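Long-range contacts in mitogen-activated protein kinase kinase kinase 7 interacting protein 1 (Anopheles gambiae, PDB 2IRM), which probably serves as an adapter built on a PP2C-like phosphatase fold, binding the kinase TAK1 and triggering its autophosphorylation and activation: residues A202-R207 against Y224-I229; G154-L159 against I172-A177; D7-C12 against C42-D47; C268-L273 against I352-Y357. All coordinates share one frame; numbering follows the deposited sequence.

Interaction 1. Residues A202-R207 against Y224-I229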
loop_
_atom_site.group_PDB
_atom_site.type_symbol
_atom_site.label_atom_id
_atom_site.label_comp_id
_atom_site.label_asym_id
_atom_site.label_seq_id
_atom_site.Cartn_x
_atom_site.Cartn_y
_atom_site.Cartn_z
ATOM N N ALA A 202 -4.313 -9.440 -13.357
ATOM C CA ALA A 202 -4.123 -9.792 -14.767
ATOM C C ALA A 202 -4.181 -8.587 -15.701
ATOM O O ALA A 202 -3.384 -8.486 -16.638
ATOM C CB ALA A 202 -5.129 -10.848 -15.197
ATOM N N GLU A 203 -5.114 -7.671 -15.438
ATOM C CA GLU A 203 -5.252 -6.457 -16.238
ATOM C C GLU A 203 -3.921 -5.709 -16.237
ATOM O O GLU A 203 -3.459 -5.248 -17.289
ATOM C CB GLU A 203 -6.355 -5.554 -15.690
ATOM C CG GLU A 203 -7.465 -6.276 -14.955
ATOM C CD GLU A 203 -8.774 -6.273 -15.710
ATOM O OE1 GLU A 203 -8.898 -7.033 -16.708
ATOM O OE2 GLU A 203 -9.687 -5.517 -15.283
ATOM N N GLU A 204 -3.294 -5.604 -15.067
ATOM C CA GLU A 204 -1.966 -5.003 -15.004
ATOM C C GLU A 204 -0.932 -5.852 -15.744
ATOM O O GLU A 204 -0.113 -5.312 -16.492
ATOM C CB GLU A 204 -1.546 -4.693 -13.569
ATOM C CG GLU A 204 -2.227 -3.474 -12.996
ATOM C CD GLU A 204 -1.914 -2.200 -13.774
ATOM O OE1 GLU A 204 -2.678 -1.819 -14.702
ATOM O OE2 GLU A 204 -0.896 -1.565 -13.462
ATOM N N ALA A 205 -0.985 -7.173 -15.581
ATOM C CA ALA A 205 -0.077 -8.031 -16.346
ATOM C C ALA A 205 -0.224 -7.752 -17.845
ATOM O O ALA A 205 0.775 -7.525 -18.548
ATOM C CB ALA A 205 -0.310 -9.488 -16.038
ATOM N N ALA A 206 -1.471 -7.723 -18.314
ATOM C CA ALA A 206 -1.770 -7.479 -19.722
ATOM C C ALA A 206 -1.349 -6.093 -20.183
ATOM O O ALA A 206 -1.034 -5.910 -21.352
ATOM C CB ALA A 206 -3.230 -7.680 -19.991
ATOM N N ARG A 207 -1.363 -5.115 -19.279
ATOM C CA ARG A 207 -0.912 -3.762 -19.622
ATOM C C ARG A 207 0.567 -3.795 -19.954
ATOM O O ARG A 207 1.009 -3.138 -20.895
ATOM C CB ARG A 207 -1.150 -2.767 -18.485
ATOM C CG ARG A 207 -1.587 -1.433 -18.996
ATOM C CD ARG A 207 -1.346 -0.230 -18.083
ATOM N NE ARG A 207 -0.824 -0.504 -16.753
ATOM C CZ ARG A 207 0.401 -0.146 -16.374
ATOM N NH1 ARG A 207 1.195 0.482 -17.233
ATOM N NH2 ARG A 207 0.838 -0.403 -15.145
ATOM N N TYR A 224 6.504 -5.713 -7.323
ATOM C CA TYR A 224 6.567 -4.398 -7.944
ATOM C C TYR A 224 5.176 -3.832 -8.220
ATOM O O TYR A 224 4.374 -4.435 -8.935
ATOM C CB TYR A 224 7.359 -4.487 -9.232
ATOM C CG TYR A 224 7.888 -3.179 -9.700
ATOM C CD1 TYR A 224 8.990 -2.605 -9.084
ATOM C CD2 TYR A 224 7.306 -2.520 -10.775
ATOM C CE1 TYR A 224 9.497 -1.399 -9.510
ATOM C CE2 TYR A 224 7.806 -1.305 -11.216
ATOM C CZ TYR A 224 8.899 -0.754 -10.573
ATOM O OH TYR A 224 9.412 0.447 -10.986
ATOM N N SER A 225 4.879 -2.689 -7.616
ATOM C CA SER A 225 3.634 -2.025 -7.879
ATOM C C SER A 225 3.792 -1.374 -9.236
ATOM O O SER A 225 4.820 -0.773 -9.531
ATOM C CB SER A 225 3.325 -0.994 -6.798
ATOM O OG SER A 225 4.272 0.046 -6.822
ATOM N N THR A 226 2.767 -1.510 -10.059
ATOM C CA THR A 226 2.796 -1.069 -11.439
ATOM C C THR A 226 2.111 0.285 -11.558
ATOM O O THR A 226 1.960 0.832 -12.660
ATOM C CB THR A 226 2.053 -2.085 -12.294
ATOM O OG1 THR A 226 0.746 -2.258 -11.748
ATOM C CG2 THR A 226 2.760 -3.428 -12.261
ATOM N N ARG A 227 1.654 0.794 -10.419
ATOM C CA ARG A 227 1.161 2.163 -10.282
ATOM C C ARG A 227 1.553 2.592 -8.886
ATOM O O ARG A 227 1.666 1.751 -7.993
ATOM C CB ARG A 227 -0.358 2.239 -10.424
ATOM C CG ARG A 227 -0.881 1.968 -11.806
ATOM C CD ARG A 227 -2.378 2.127 -11.881
ATOM N NE ARG A 227 -2.924 1.271 -12.929
ATOM C CZ ARG A 227 -4.175 1.310 -13.379
ATOM N NH1 ARG A 227 -5.057 2.172 -12.889
ATOM N NH2 ARG A 227 -4.551 0.475 -14.336
ATOM N N CYS A 228 1.780 3.887 -8.701
ATOM C CA CYS A 228 2.176 4.439 -7.394
ATOM C C CYS A 228 2.428 5.943 -7.476
ATOM O O CYS A 228 2.400 6.540 -8.556
ATOM C CB CYS A 228 3.425 3.739 -6.833
ATOM S SG CYS A 228 4.933 4.054 -7.786
ATOM N N ILE A 229 2.670 6.547 -6.324
ATOM C CA ILE A 229 2.991 7.952 -6.274
ATOM C C ILE A 229 4.492 8.080 -6.482
ATOM O O ILE A 229 5.269 7.340 -5.872
ATOM C CB ILE A 229 2.563 8.556 -4.924
ATOM C CG1 ILE A 229 1.041 8.640 -4.860
ATOM C CG2 ILE A 229 3.187 9.933 -4.719
ATOM C CD1 ILE A 229 0.471 8.321 -3.518
#
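Glu-204 shows how one carboxylate can tie a helix to a separate loop, because both of its oxygens find partners in residues 224-229. Thr-226 donates its hydroxyl OG1 to Glu-204 OE2 at 2.5 Å. Arg-227 crosses the glutamate at about a right angle, its guanidinium plane turned 76° from the carboxylate, and its NH2 lies 3.0 Å from Glu-204 OE1 in a salt bridge that arrives from above the carboxylate plane. From the opposite face of that plane comes Arg-207, one helical turn further on, which grips Glu-204 side-on: NE bonds OE1 and NH2 bonds OE2 at 2.7 Å, both oxygens in its guanidinium plane. The bend of Glu-204 at chi2 (-61°) brings the carboxylate into this three-residue network, whose two arginines should favour its charged form. Each arginine has a second partner: NH1 of Arg-207 donates to Pro-251 O and NH1 of Arg-227 to Glu-255 O. Beyond these, Arg-227 rests on Ile-172 of strand 166-172 and the backbone of Ile-229 bonds that of Ser-155 in strand 154-163; the loop thus lies between helix 202-209 and the sheet of those strands.

Interaction 2. Residues G154-L159 against I172-A177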
loop_
_atom_site.group_PDB
_atom_site.type_symbol
_atom_site.label_atom_id
_atom_site.label_comp_id
_atom_site.label_asym_id
_atom_site.label_seq_id
_atom_site.Cartn_x
_atom_site.Cartn_y
_atom_site.Cartn_z
ATOM N N GLY A 154 9.194 6.023 -4.161
ATOM C CA GLY A 154 7.787 6.347 -4.353
ATOM C C GLY A 154 6.942 5.695 -3.277
ATOM O O GLY A 154 7.477 5.215 -2.277
ATOM N N SER A 155 5.625 5.665 -3.475
ATOM C CA SER A 155 4.732 5.086 -2.470
ATOM C C SER A 155 3.401 4.551 -2.987
ATOM O O SER A 155 2.712 5.210 -3.768
ATOM C CB SER A 155 4.449 6.093 -1.358
ATOM O OG SER A 155 3.665 5.502 -0.341
ATOM N N SER A 156 3.045 3.351 -2.539
ATOM C CA SER A 156 1.683 2.866 -2.680
ATOM C C SER A 156 0.846 3.579 -1.640
ATOM O O SER A 156 1.390 4.115 -0.670
ATOM C CB SER A 156 1.620 1.359 -2.442
ATOM O OG SER A 156 1.962 0.655 -3.616
ATOM N N ALA A 157 -0.472 3.567 -1.826
ATOM C CA ALA A 157 -1.395 4.270 -0.931
ATOM C C ALA A 157 -2.766 3.612 -0.903
ATOM O O ALA A 157 -3.262 3.175 -1.941
ATOM C CB ALA A 157 -1.528 5.711 -1.375
ATOM N N VAL A 158 -3.384 3.539 0.270
ATOM C CA VAL A 158 -4.807 3.191 0.347
ATOM C C VAL A 158 -5.491 4.086 1.356
ATOM O O VAL A 158 -5.136 4.075 2.532
ATOM C CB VAL A 158 -5.037 1.723 0.743
ATOM C CG1 VAL A 158 -4.417 1.428 2.105
ATOM C CG2 VAL A 158 -6.525 1.391 0.740
ATOM N N LEU A 159 -6.462 4.875 0.915
ATOM C CA LEU A 159 -7.154 5.731 1.868
ATOM C C LEU A 159 -8.662 5.679 1.806
ATOM O O LEU A 159 -9.273 6.079 0.830
ATOM C CB LEU A 159 -6.600 7.172 1.881
ATOM C CG LEU A 159 -6.394 8.092 0.676
ATOM C CD1 LEU A 159 -7.728 8.580 0.127
ATOM C CD2 LEU A 159 -5.556 9.293 1.096
ATOM N N ILE A 172 -3.899 3.472 -4.830
ATOM C CA ILE A 172 -2.939 3.277 -5.906
ATOM C C ILE A 172 -1.851 2.317 -5.427
ATOM O O ILE A 172 -1.402 2.390 -4.277
ATOM C CB ILE A 172 -2.329 4.603 -6.398
ATOM C CG1 ILE A 172 -1.520 4.385 -7.673
ATOM C CG2 ILE A 172 -1.471 5.239 -5.329
ATOM C CD1 ILE A 172 -1.348 5.631 -8.527
ATOM N N GLY A 173 -1.448 1.398 -6.300
ATOM C CA GLY A 173 -0.353 0.484 -5.978
ATOM C C GLY A 173 -0.754 -0.724 -5.158
ATOM O O GLY A 173 -1.833 -1.289 -5.359
ATOM N N ASN A 174 0.116 -1.100 -4.222
ATOM C CA ASN A 174 0.037 -2.386 -3.532
ATOM C C ASN A 174 -0.951 -2.499 -2.387
ATOM O O ASN A 174 -1.563 -3.552 -2.213
ATOM C CB ASN A 174 1.424 -2.816 -3.061
ATOM C CG ASN A 174 2.320 -3.258 -4.213
ATOM O OD1 ASN A 174 1.889 -3.346 -5.370
ATOM N ND2 ASN A 174 3.575 -3.542 -3.897
ATOM N N CYS A 175 -1.104 -1.433 -1.608
ATOM C CA CYS A 175 -2.036 -1.424 -0.472
ATOM C C CYS A 175 -3.451 -1.872 -0.854
ATOM O O CYS A 175 -3.860 -1.742 -2.017
ATOM C CB CYS A 175 -2.090 -0.034 0.164
ATOM S SG CYS A 175 -0.499 0.680 0.615
ATOM N N ARG A 176 -4.202 -2.380 0.122
ATOM C CA ARG A 176 -5.505 -2.978 -0.169
ATOM C C ARG A 176 -6.583 -2.683 0.867
ATOM O O ARG A 176 -6.291 -2.526 2.051
ATOM C CB ARG A 176 -5.345 -4.492 -0.340
ATOM C CG ARG A 176 -6.484 -5.194 -1.074
ATOM C CD ARG A 176 -6.219 -6.683 -1.154
ATOM N NE ARG A 176 -4.966 -7.004 -1.841
ATOM C CZ ARG A 176 -4.344 -8.175 -1.741
ATOM N NH1 ARG A 176 -4.861 -9.132 -0.977
ATOM N NH2 ARG A 176 -3.208 -8.395 -2.397
ATOM N N ALA A 177 -7.832 -2.650 0.402
ATOM C CA ALA A 177 -9.002 -2.395 1.236
ATOM C C ALA A 177 -10.077 -3.485 1.108
ATOM O O ALA A 177 -10.532 -3.820 0.002
ATOM C CB ALA A 177 -9.587 -1.046 0.887
#
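Ala-157 and Ile-172 exchange two backbone hydrogen bonds between their flat peptide groups, the hallmark of an antiparallel hydrogen-bonded pair, here at the open end of the hairpin formed by strands 154-163 and 166-172 in the PP2C-type beta sandwich. Ala-157 N reaches Ile-172 O at 2.9 Å and lies in its carbonyl plane, while the return bond from Ile-172 N to Ala-157 O measures 3.0 Å, the donor tilted 20° from that carbonyl's plane. On the face of the sheet that carries these two side chains, Ala-157 CB meets Ile-172 CG2 at 4.0 Å.

Past Ile-172 the chain leaves this sheet. Gly-173 takes a positive phi (83°), which by itself suits glycine, and Ser-156 OG lies against its CA. The turn brings Cys-175 back against strand 154-163, its SG near Ser-156 CB and Ala-157 N, and strand 176-181 starts in the other sheet. Val-158 reaches from one sheet to the start of the other with both methyls: CG1 packs on Cys-175 CB at 3.4 Å and CG2 on Ala-177 CB at 3.9 Å. The polar ends are held elsewhere, Asn-174 ND2 by the carbonyl of Leu-223 and Arg-176 by Asp-196 and Asn-294. Ser-156 secures the turn itself: its OG, beside the backbone N (chi1 -83°), accepts an almost straight bond of 2.6 Å from Asn-174 N.

Interaction 3. Residues D7-C12 against C42-D47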
loop_
_atom_site.group_PDB
_atom_site.type_symbol
_atom_site.label_atom_id
_atom_site.label_comp_id
_atom_site.label_asym_id
_atom_site.label_seq_id
_atom_site.Cartn_x
_atom_site.Cartn_y
_atom_site.Cartn_z
ATOM N N ASP A 7 -0.174 12.750 12.822
ATOM C CA ASP A 7 0.211 12.127 14.084
ATOM C C ASP A 7 -0.566 12.724 15.253
ATOM O O ASP A 7 -0.797 12.056 16.262
ATOM C CB ASP A 7 1.715 12.280 14.318
ATOM C CG ASP A 7 2.503 11.072 13.851
ATOM O OD1 ASP A 7 3.727 11.204 13.640
ATOM O OD2 ASP A 7 1.984 9.951 13.668
ATOM N N ASP A 8 -0.964 13.983 15.111
ATOM C CA ASP A 8 -1.528 14.736 16.220
ATOM C C ASP A 8 -3.047 14.636 16.216
ATOM O O ASP A 8 -3.679 14.456 17.250
ATOM C CB ASP A 8 -1.103 16.198 16.131
ATOM C CG ASP A 8 0.291 16.430 16.663
ATOM O OD1 ASP A 8 0.659 15.798 17.670
ATOM O OD2 ASP A 8 1.094 17.223 16.141
ATOM N N LEU A 9 -3.626 14.743 15.032
ATOM C CA LEU A 9 -5.089 14.642 14.871
ATOM C C LEU A 9 -5.699 13.590 15.785
ATOM O O LEU A 9 -5.104 12.533 15.996
ATOM C CB LEU A 9 -5.462 14.318 13.422
ATOM C CG LEU A 9 -4.926 15.236 12.328
ATOM C CD1 LEU A 9 -5.463 14.798 10.989
ATOM C CD2 LEU A 9 -5.293 16.684 12.592
ATOM N N LYS A 10 -6.890 13.874 16.309
ATOM C CA LYS A 10 -7.563 12.964 17.235
ATOM C C LYS A 10 -7.615 11.532 16.704
ATOM O O LYS A 10 -7.721 11.319 15.494
ATOM C CB LYS A 10 -8.973 13.455 17.555
ATOM C CG LYS A 10 -9.453 13.002 18.924
ATOM C CD LYS A 10 -10.878 13.424 19.210
ATOM C CE LYS A 10 -11.881 12.385 18.735
ATOM N NZ LYS A 10 -13.241 12.685 19.265
ATOM N N VAL A 11 -7.534 10.559 17.611
ATOM C CA VAL A 11 -7.459 9.140 17.231
ATOM C C VAL A 11 -8.777 8.383 17.368
ATOM O O VAL A 11 -9.561 8.625 18.298
ATOM C CB VAL A 11 -6.339 8.379 17.989
ATOM C CG1 VAL A 11 -5.005 8.584 17.289
ATOM C CG2 VAL A 11 -6.276 8.798 19.484
ATOM N N CYS A 12 -9.003 7.467 16.427
ATOM C CA CYS A 12 -10.249 6.709 16.344
ATOM C C CYS A 12 -10.261 5.533 17.307
ATOM O O CYS A 12 -9.535 4.553 17.117
ATOM C CB CYS A 12 -10.507 6.232 14.908
ATOM S SG CYS A 12 -12.120 5.441 14.647
ATOM N N CYS A 42 -2.650 6.710 9.066
ATOM C CA CYS A 42 -3.503 7.689 9.706
ATOM C C CYS A 42 -4.839 7.045 10.056
ATOM O O CYS A 42 -5.349 6.204 9.322
ATOM C CB CYS A 42 -3.690 8.929 8.824
ATOM S SG CYS A 42 -5.353 9.655 8.898
ATOM N N LEU A 43 -5.378 7.437 11.203
ATOM C CA LEU A 43 -6.707 7.035 11.656
ATOM C C LEU A 43 -7.325 8.263 12.324
ATOM O O LEU A 43 -7.515 8.326 13.540
ATOM C CB LEU A 43 -6.632 5.833 12.601
ATOM C CG LEU A 43 -5.308 5.438 13.274
ATOM C CD1 LEU A 43 -4.506 6.626 13.856
ATOM C CD2 LEU A 43 -5.595 4.412 14.351
ATOM N N CYS A 44 -7.637 9.236 11.477
ATOM C CA CYS A 44 -7.812 10.622 11.865
ATOM C C CYS A 44 -9.297 10.968 11.926
ATOM O O CYS A 44 -10.054 10.598 11.032
ATOM C CB CYS A 44 -7.110 11.502 10.815
ATOM S SG CYS A 44 -5.332 11.067 10.408
ATOM N N ILE A 45 -9.721 11.662 12.980
ATOM C CA ILE A 45 -11.071 12.248 13.009
ATOM C C ILE A 45 -10.949 13.739 12.808
ATOM O O ILE A 45 -10.417 14.433 13.670
ATOM C CB ILE A 45 -11.836 11.999 14.336
ATOM C CG1 ILE A 45 -12.123 10.515 14.537
ATOM C CG2 ILE A 45 -13.154 12.747 14.351
ATOM C CD1 ILE A 45 -11.226 9.871 15.537
ATOM N N SER A 46 -11.437 14.234 11.677
ATOM C CA SER A 46 -11.368 15.660 11.401
ATOM C C SER A 46 -12.543 16.383 12.047
ATOM O O SER A 46 -12.434 17.554 12.414
ATOM C CB SER A 46 -11.358 15.922 9.901
ATOM O OG SER A 46 -12.587 16.482 9.472
ATOM N N ASP A 47 -13.653 15.661 12.186
ATOM C CA ASP A 47 -14.924 16.209 12.653
ATOM C C ASP A 47 -15.904 15.062 12.909
ATOM O O ASP A 47 -15.670 13.941 12.450
ATOM C CB ASP A 47 -15.472 17.189 11.600
ATOM C CG ASP A 47 -16.980 17.176 11.508
ATOM O OD1 ASP A 47 -17.643 17.751 12.403
ATOM O OD2 ASP A 47 -17.492 16.587 10.529
#
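Ile-45 provides the principal bump of this surface contact, and the hollow that takes it lies along the backbone of Val-11 and Cys-12. With CG1 beside the backbone N (chi1 -65°) and chi2 at 104°, the terminal methyl reaches the other segment: Ile-45 CD1 lies 3.4 Å from Cys-12 N and 3.8 Å from Cys-12 CB. Lys-10 gives the hollow a further wall with the aliphatic part of its chain, which bends at chi3 and runs slantwise over the isoleucine, CE to CD1.

A second fit involves Leu-9. Its methyl CD1 packs on the Cys-44 half of the Cys-42–Cys-44 disulfide, touching Cys-44 CB at 3.7 Å and Cys-44 SG at 3.8 Å. Val-11 and Leu-43 instead lie side by side and point the same way, with the methyls CG1 of Val-11 and CD1 of Leu-43 4.0 Å apart.

Alongside these apolar fits, Val-11 and Cys-44 form a single backbone bridge. Ile-45 N donates to Lys-10 O at 3.2 Å, and a weak bond runs from Cys-12 N to Leu-43 O. Leu-43 also touches Thr-15 and Val-17 of strand 15-25, while Cys-12 and Leu-43 both rest on Tyr-53. The case exemplifies an N-terminal segment laid along an edge strand: residues 7-12 add a short backbone pairing to strand 39-45, whose other side is bonded to strand 50-59 within the PP2C-type sandwich.

Interaction 4. Residues C268-L273 against I352-Y357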
loop_
_atom_site.group_PDB
_atom_site.type_symbol
_atom_site.label_atom_id
_atom_site.label_comp_id
_atom_site.label_asym_id
_atom_site.label_seq_id
_atom_site.Cartn_x
_atom_site.Cartn_y
_atom_site.Cartn_z
ATOM N N CYS A 268 -22.860 -3.839 7.141
ATOM C CA CYS A 268 -21.401 -3.669 7.078
ATOM C C CYS A 268 -20.778 -3.830 8.455
ATOM O O CYS A 268 -21.121 -3.101 9.391
ATOM C CB CYS A 268 -21.032 -2.296 6.517
ATOM S SG CYS A 268 -21.594 -2.008 4.836
ATOM N N ARG A 269 -19.852 -4.773 8.574
ATOM C CA ARG A 269 -19.342 -5.152 9.887
ATOM C C ARG A 269 -18.077 -4.417 10.298
ATOM O O ARG A 269 -18.027 -3.827 11.379
ATOM C CB ARG A 269 -19.175 -6.673 9.996
ATOM C CG ARG A 269 -20.491 -7.441 9.946
ATOM C CD ARG A 269 -21.569 -6.737 10.777
ATOM N NE ARG A 269 -22.491 -7.634 11.476
ATOM C CZ ARG A 269 -22.170 -8.812 12.013
ATOM N NH1 ARG A 269 -20.923 -9.274 11.955
ATOM N NH2 ARG A 269 -23.107 -9.529 12.624
ATOM N N PHE A 270 -17.064 -4.451 9.436
ATOM C CA PHE A 270 -15.799 -3.758 9.695
ATOM C C PHE A 270 -14.949 -3.667 8.443
ATOM O O PHE A 270 -15.068 -4.492 7.546
ATOM C CB PHE A 270 -15.013 -4.434 10.826
ATOM C CG PHE A 270 -14.691 -5.875 10.570
ATOM C CD1 PHE A 270 -13.456 -6.239 10.044
ATOM C CD2 PHE A 270 -15.615 -6.874 10.864
ATOM C CE1 PHE A 270 -13.146 -7.580 9.808
ATOM C CE2 PHE A 270 -15.315 -8.220 10.626
ATOM C CZ PHE A 270 -14.076 -8.573 10.101
ATOM N N LEU A 271 -14.085 -2.665 8.395
ATOM C CA LEU A 271 -13.239 -2.440 7.232
ATOM C C LEU A 271 -11.777 -2.738 7.543
ATOM O O LEU A 271 -11.284 -2.409 8.626
ATOM C CB LEU A 271 -13.417 -1.009 6.732
ATOM C CG LEU A 271 -12.394 -0.508 5.725
ATOM C CD1 LEU A 271 -13.081 0.016 4.480
ATOM C CD2 LEU A 271 -11.509 0.543 6.370
ATOM N N VAL A 272 -11.095 -3.366 6.587
ATOM C CA VAL A 272 -9.712 -3.785 6.787
ATOM C C VAL A 272 -8.770 -3.133 5.788
ATOM O O VAL A 272 -8.927 -3.301 4.577
ATOM C CB VAL A 272 -9.568 -5.312 6.703
ATOM C CG1 VAL A 272 -8.106 -5.701 6.618
ATOM C CG2 VAL A 272 -10.212 -5.969 7.909
ATOM N N LEU A 273 -7.793 -2.386 6.292
ATOM C CA LEU A 273 -6.793 -1.795 5.410
ATOM C C LEU A 273 -5.486 -2.555 5.492
ATOM O O LEU A 273 -4.999 -2.856 6.579
ATOM C CB LEU A 273 -6.579 -0.309 5.697
ATOM C CG LEU A 273 -7.765 0.617 5.404
ATOM C CD1 LEU A 273 -7.351 2.072 5.609
ATOM C CD2 LEU A 273 -8.327 0.382 4.011
ATOM N N ILE A 352 -7.911 -2.209 11.284
ATOM C CA ILE A 352 -9.310 -2.623 11.320
ATOM C C ILE A 352 -10.209 -1.542 11.918
ATOM O O ILE A 352 -10.199 -1.303 13.128
ATOM C CB ILE A 352 -9.522 -3.970 12.040
ATOM C CG1 ILE A 352 -8.737 -5.078 11.344
ATOM C CG2 ILE A 352 -10.997 -4.347 12.056
ATOM C CD1 ILE A 352 -7.475 -5.449 12.054
ATOM N N ARG A 353 -10.970 -0.886 11.044
ATOM C CA ARG A 353 -12.018 0.025 11.457
ATOM C C ARG A 353 -13.274 -0.803 11.679
ATOM O O ARG A 353 -13.740 -1.484 10.766
ATOM C CB ARG A 353 -12.247 1.100 10.396
ATOM C CG ARG A 353 -13.416 2.042 10.662
ATOM C CD ARG A 353 -13.411 2.608 12.083
ATOM N NE ARG A 353 -14.370 3.698 12.256
ATOM C CZ ARG A 353 -15.672 3.541 12.488
ATOM N NH1 ARG A 353 -16.209 2.329 12.575
ATOM N NH2 ARG A 353 -16.448 4.607 12.630
ATOM N N ASN A 354 -13.806 -0.745 12.896
ATOM C CA ASN A 354 -14.931 -1.587 13.296
ATOM C C ASN A 354 -16.256 -0.842 13.368
ATOM O O ASN A 354 -16.372 0.160 14.075
ATOM C CB ASN A 354 -14.648 -2.246 14.651
ATOM C CG ASN A 354 -15.766 -3.181 15.094
ATOM O OD1 ASN A 354 -16.066 -4.173 14.425
ATOM N ND2 ASN A 354 -16.386 -2.867 16.229
ATOM N N PHE A 355 -17.253 -1.348 12.645
ATOM C CA PHE A 355 -18.621 -0.849 12.784
ATOM C C PHE A 355 -19.394 -1.716 13.777
ATOM O O PHE A 355 -20.161 -1.199 14.585
ATOM C CB PHE A 355 -19.358 -0.809 11.437
ATOM C CG PHE A 355 -18.492 -0.421 10.268
ATOM C CD1 PHE A 355 -17.767 0.767 10.275
ATOM C CD2 PHE A 355 -18.421 -1.237 9.146
ATOM C CE1 PHE A 355 -16.973 1.122 9.193
ATOM C CE2 PHE A 355 -17.630 -0.890 8.059
ATOM C CZ PHE A 355 -16.908 0.294 8.085
ATOM N N ASN A 356 -19.179 -3.031 13.710
ATOM C CA ASN A 356 -19.898 -4.001 14.546
ATOM C C ASN A 356 -18.991 -5.083 15.154
ATOM O O ASN A 356 -18.443 -5.941 14.441
ATOM C CB ASN A 356 -21.054 -4.627 13.758
ATOM C CG ASN A 356 -22.031 -3.588 13.237
ATOM O OD1 ASN A 356 -22.523 -2.753 13.992
ATOM N ND2 ASN A 356 -22.314 -3.632 11.941
ATOM N N TYR A 357 -18.853 -5.018 16.481
ATOM C CA TYR A 357 -17.932 -5.858 17.262
ATOM C C TYR A 357 -18.375 -7.321 17.355
ATOM O O TYR A 357 -18.330 -8.055 16.370
ATOM C CB TYR A 357 -17.725 -5.259 18.673
#
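Strands 268-273 and 352-354 run antiparallel, their axes 4.6 Å apart at closest approach and 161° between directions. Leu-271 and Arg-353 form the hydrogen-bonded pair, Leu-271 N to Arg-353 O at 2.7 Å with a return bond of 2.9 Å from Arg-353 N to Leu-271 O; Phe-270 with Asn-354 and Val-272 with Ile-352 are the non-hydrogen-bonded pairs around it. The register then slips by one residue: Arg-269 O accepts from both Phe-355 N and Asn-356 N, the pattern of a classic beta bulge, with Phe-355 in a helix-like backbone conformation (psi -40°).

The bulge turns Phe-355 and Asn-356 toward the opposing strand. The ring of Phe-355 lies along it, its CD2 3.3 Å from Cys-268 O, which meets the ring edge, and its CZ 4.0 Å from Leu-271 CB. Asn-356 crosses Arg-269 at about a right angle, against CD. On the other face, Ile-352 stands beside two neighbours, CG2 meeting Phe-270 CD1 at 3.7 Å and CG1 meeting Val-272 CG2 at 3.8 Å. Helix 292-304 covers Phe-270 and Val-272, whereas Arg-353 NE bonds Tyr-53 OH: these central strands lie between helix and second sheet, as in the alpha-beta-beta-alpha PP2C sandwich.

Three of the contacts involve the two antiparallel sheets of the sandwich, and interaction 1 joins helix 202-209 to a loop beside one of them. Along the chain they come in series: interaction 3, then 2, then 1, then 4. Interaction 2 lies about 3 Å from the centre of the chain and touches both interaction 1 and interaction 4, the latter where Leu-273 packs on Val-158 and Ala-177. Interactions 3 and 4 meet where Cys-12 SG lies 3.7 Å from Arg-353 NE. Interactions 1 and 3 sit on opposite sides of the centre, about 31 Å between centres; interaction 3 reaches interaction 2 only by way of interaction 4, so the contacts form a chain 3-4-2-1 through the fold.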